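Local coordinates for fuculose-1-phosphate aldolase (Thermus thermophilus, PDB 2FK5), which belongs to the class II aldolase family, with the fold shared by class II aldolases and the adducin N-terminal domain, at residues A[7-12]-A[38-43]. Sequence-based numbering, arbitrary orientation.
With SO4 (sulfate ion), chain C.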
ATOM      1  N   ALA A   7       5.880 -16.133  -5.042  1.00 32.87           N
ATOM      2  CA  ALA A   7       4.934 -15.042  -5.194  1.00 38.86           C
ATOM      3  C   ALA A   7       3.743 -15.263  -4.282  1.00 31.71           C
ATOM      4  O   ALA A   7       3.296 -14.342  -3.606  1.00 33.80           O
ATOM      5  CB  ALA A   7       4.472 -14.951  -6.640  1.00 29.42           C
ATOM      6  N   ALA A   8       3.236 -16.492  -4.268  1.00 29.10           N
ATOM      7  CA  ALA A   8       2.087 -16.828  -3.434  1.00 30.71           C
ATOM      8  C   ALA A   8       2.400 -16.606  -1.959  1.00 22.74           C
ATOM      9  O   ALA A   8       1.554 -16.093  -1.222  1.00 26.44           O
ATOM     10  CB  ALA A   8       1.657 -18.268  -3.679  1.00 35.93           C
ATOM     11  N   PHE A   9       3.600 -16.998  -1.521  1.00 23.14           N
ATOM     12  CA  PHE A   9       3.996 -16.795  -0.121  1.00 24.82           C
ATOM     13  C   PHE A   9       4.094 -15.298   0.146  1.00 26.09           C
ATOM     14  O   PHE A   9       3.643 -14.798   1.175  1.00 25.33           O
ATOM     15  CB  PHE A   9       5.379 -17.391   0.172  1.00 23.98           C
ATOM     16  CG  PHE A   9       5.360 -18.849   0.540  1.00 22.36           C
ATOM     17  CD1 PHE A   9       5.151 -19.827  -0.430  1.00 23.81           C
ATOM     18  CD2 PHE A   9       5.564 -19.241   1.860  1.00 28.01           C
ATOM     19  CE1 PHE A   9       5.146 -21.181  -0.091  1.00 24.86           C
ATOM     20  CE2 PHE A   9       5.561 -20.588   2.210  1.00 30.14           C
ATOM     21  CZ  PHE A   9       5.353 -21.561   1.233  1.00 26.56           C
ATOM     22  N   ARG A  10       4.721 -14.593  -0.786  1.00 24.48           N
ATOM     23  CA  ARG A  10       4.907 -13.159  -0.648  1.00 26.23           C
ATOM     24  C   ARG A  10       3.574 -12.438  -0.544  1.00 22.80           C
ATOM     25  O   ARG A  10       3.385 -11.588   0.318  1.00 24.68           O
ATOM     26  CB  ARG A  10       5.695 -12.616  -1.837  1.00 26.68           C
ATOM     27  CG  ARG A  10       5.974 -11.135  -1.742  1.00 36.35           C
ATOM     28  CD  ARG A  10       6.827 -10.669  -2.913  1.00 42.07           C
ATOM     29  NE  ARG A  10       7.076  -9.234  -2.850  1.00 40.91           N
ATOM     30  CZ  ARG A  10       7.660  -8.532  -3.816  1.00 44.51           C
ATOM     31  NH1 ARG A  10       7.836  -7.228  -3.658  1.00 50.69           N
ATOM     32  N   GLN A  11       2.658 -12.792  -1.433  1.00 22.34           N
ATOM     33  CA  GLN A  11       1.341 -12.185  -1.470  1.00 26.39           C
ATOM     34  C   GLN A  11       0.520 -12.502  -0.224  1.00 24.29           C
ATOM     35  O   GLN A  11      -0.163 -11.636   0.315  1.00 22.17           O
ATOM     36  CB  GLN A  11       0.617 -12.665  -2.724  1.00 25.27           C
ATOM     37  CG  GLN A  11      -0.851 -12.323  -2.790  1.00 32.41           C
ATOM     38  CD  GLN A  11      -1.473 -12.795  -4.087  1.00 45.99           C
ATOM     39  OE1 GLN A  11      -2.672 -13.071  -4.152  1.00 48.79           O
ATOM     40  NE2 GLN A  11      -0.658 -12.881  -5.136  1.00 47.65           N
ATOM     41  N   VAL A  12       0.581 -13.751   0.230  1.00 19.01           N
ATOM     42  CA  VAL A  12      -0.169 -14.144   1.419  1.00 16.60           C
ATOM     43  C   VAL A  12       0.341 -13.354   2.616  1.00 19.36           C
ATOM     44  O   VAL A  12      -0.448 -12.858   3.420  1.00 23.39           O
ATOM     45  CB  VAL A  12      -0.056 -15.674   1.669  1.00 19.98           C
ATOM     46  CG1 VAL A  12      -0.447 -16.004   3.108  1.00 20.24           C
ATOM     47  CG2 VAL A  12      -0.978 -16.414   0.709  1.00 19.82           C
ATOM     48  N   LEU A  38       7.513 -26.698   2.732  1.00 23.58           N
ATOM     49  CA  LEU A  38       8.251 -25.449   2.614  1.00 21.88           C
ATOM     50  C   LEU A  38       7.586 -24.480   3.583  1.00 22.32           C
ATOM     51  O   LEU A  38       6.392 -24.263   3.500  1.00 23.81           O
ATOM     52  CB  LEU A  38       8.122 -24.928   1.176  1.00 21.87           C
ATOM     53  CG  LEU A  38       8.930 -23.691   0.773  1.00 34.94           C
ATOM     54  CD1 LEU A  38      10.407 -23.986   0.921  1.00 32.19           C
ATOM     55  CD2 LEU A  38       8.603 -23.296  -0.676  1.00 27.25           C
ATOM     56  N   ILE A  39       8.359 -23.894   4.485  1.00 21.81           N
ATOM     57  CA  ILE A  39       7.795 -22.995   5.477  1.00 25.26           C
ATOM     58  C   ILE A  39       8.658 -21.760   5.681  1.00 28.33           C
ATOM     59  O   ILE A  39       9.852 -21.762   5.374  1.00 28.15           O
ATOM     60  CB  ILE A  39       7.632 -23.754   6.826  1.00 24.83           C
ATOM     61  CG1 ILE A  39       6.870 -22.912   7.850  1.00 26.45           C
ATOM     62  CG2 ILE A  39       9.002 -24.122   7.377  1.00 26.68           C
ATOM     63  CD1 ILE A  39       6.463 -23.723   9.081  1.00 27.90           C
ATOM     64  N   THR A  40       8.035 -20.700   6.195  1.00 28.33           N
ATOM     65  CA  THR A  40       8.721 -19.454   6.485  1.00 26.53           C
ATOM     66  C   THR A  40       9.701 -19.650   7.640  1.00 31.24           C
ATOM     67  O   THR A  40       9.436 -20.417   8.575  1.00 28.17           O
ATOM     68  CB  THR A  40       7.715 -18.345   6.885  1.00 27.99           C
ATOM     69  OG1 THR A  40       6.861 -18.834   7.926  1.00 28.43           O
ATOM     70  CG2 THR A  40       6.865 -17.931   5.683  1.00 23.25           C
ATOM     71  N   LYS A  41      10.836 -18.961   7.578  1.00 25.70           N
ATOM     72  CA  LYS A  41      11.839 -19.069   8.634  1.00 29.95           C
ATOM     73  C   LYS A  41      11.413 -18.329   9.893  1.00 32.75           C
ATOM     74  O   LYS A  41      10.496 -17.512   9.873  1.00 34.67           O
ATOM     75  CB  LYS A  41      13.185 -18.509   8.167  1.00 31.13           C
ATOM     76  CG  LYS A  41      13.879 -19.329   7.100  1.00 32.27           C
ATOM     77  CD  LYS A  41      15.222 -18.701   6.743  1.00 38.61           C
ATOM     78  CE  LYS A  41      15.920 -19.490   5.653  1.00 38.89           C
ATOM     79  NZ  LYS A  41      17.197 -18.841   5.252  1.00 42.86           N
ATOM     80  N   SER A  42      12.101 -18.614  10.991  1.00 33.53           N
ATOM     81  CA  SER A  42      11.803 -17.980  12.263  1.00 38.80           C
ATOM     82  C   SER A  42      12.252 -16.521  12.256  1.00 39.14           C
ATOM     83  O   SER A  42      13.256 -16.176  11.634  1.00 38.56           O
ATOM     84  CB  SER A  42      12.514 -18.731  13.393  1.00 42.07           C
ATOM     85  OG  SER A  42      12.082 -18.274  14.662  1.00 54.33           O
ATOM     86  N   GLY A  43      11.484 -15.670  12.928  1.00 42.47           N
ATOM     87  CA  GLY A  43      11.826 -14.260  13.047  1.00 42.60           C
ATOM     88  C   GLY A  43      11.871 -13.356  11.828  1.00 42.92           C
ATOM     89  O   GLY A  43      12.389 -12.244  11.918  1.00 48.93           O
TER
HETATM   90  S   SO4 C1001       8.050 -17.751  13.778  1.00 40.67           S
HETATM   91  O1  SO4 C1001       7.340 -18.560  12.697  1.00 39.01           O
HETATM   92  O2  SO4 C1001       9.160 -18.635  14.340  1.00 41.89           O
HETATM   93  O3  SO4 C1001       8.680 -16.654  13.145  1.00 43.55           O
HETATM   94  O4  SO4 C1001       7.099 -17.635  14.827  1.00 46.78           O
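Ser42 OG donates a hydrogen bond to O2 of the sulfate at 3.0 Å. Gly43 N reaches the sulfate O3, also at 3.0 Å, with an N-H...O angle of 148°. In the loop that follows strand 36-40, the Ser42 side chain is set with OG opposite the backbone N (chi1 -171°), which brings OG to the sulfate. Lys46, Ser68, Val69 and Asn28 complete this anion site. The sulfate probably came from the crystallisation liquor.

No hydrogen bond crosses between the two segments; the contact rests on the Phe9 ring, which meets two side chains and one backbone carbonyl. The CB of Phe9 points toward the strand, and with CG opposite the carbonyl carbon (chi1 -86°) the ring edge meets Leu38 and Thr40. CZ meets the backbone oxygen of Leu38 at 3.7 Å, near the ring plane, so the oxygen lies at an edge. Thr40 CG2 is near another part of that edge, 4.2 Å from Phe9 CD2. The Leu38 side chain approaches differently. Its CD2 sits off the ring plane, beside the rim, 4.1 Å from Phe9 CE1.

The contact joins helix 3-18 to strand 36-40, which pairs with strands 28-32 and 54-58. Val31 and Leu54 from those strands also touch both Phe9 and Leu38. Leu166 of helix 162-191 packs on Phe9, so the ring is buried between that helix and the sheet.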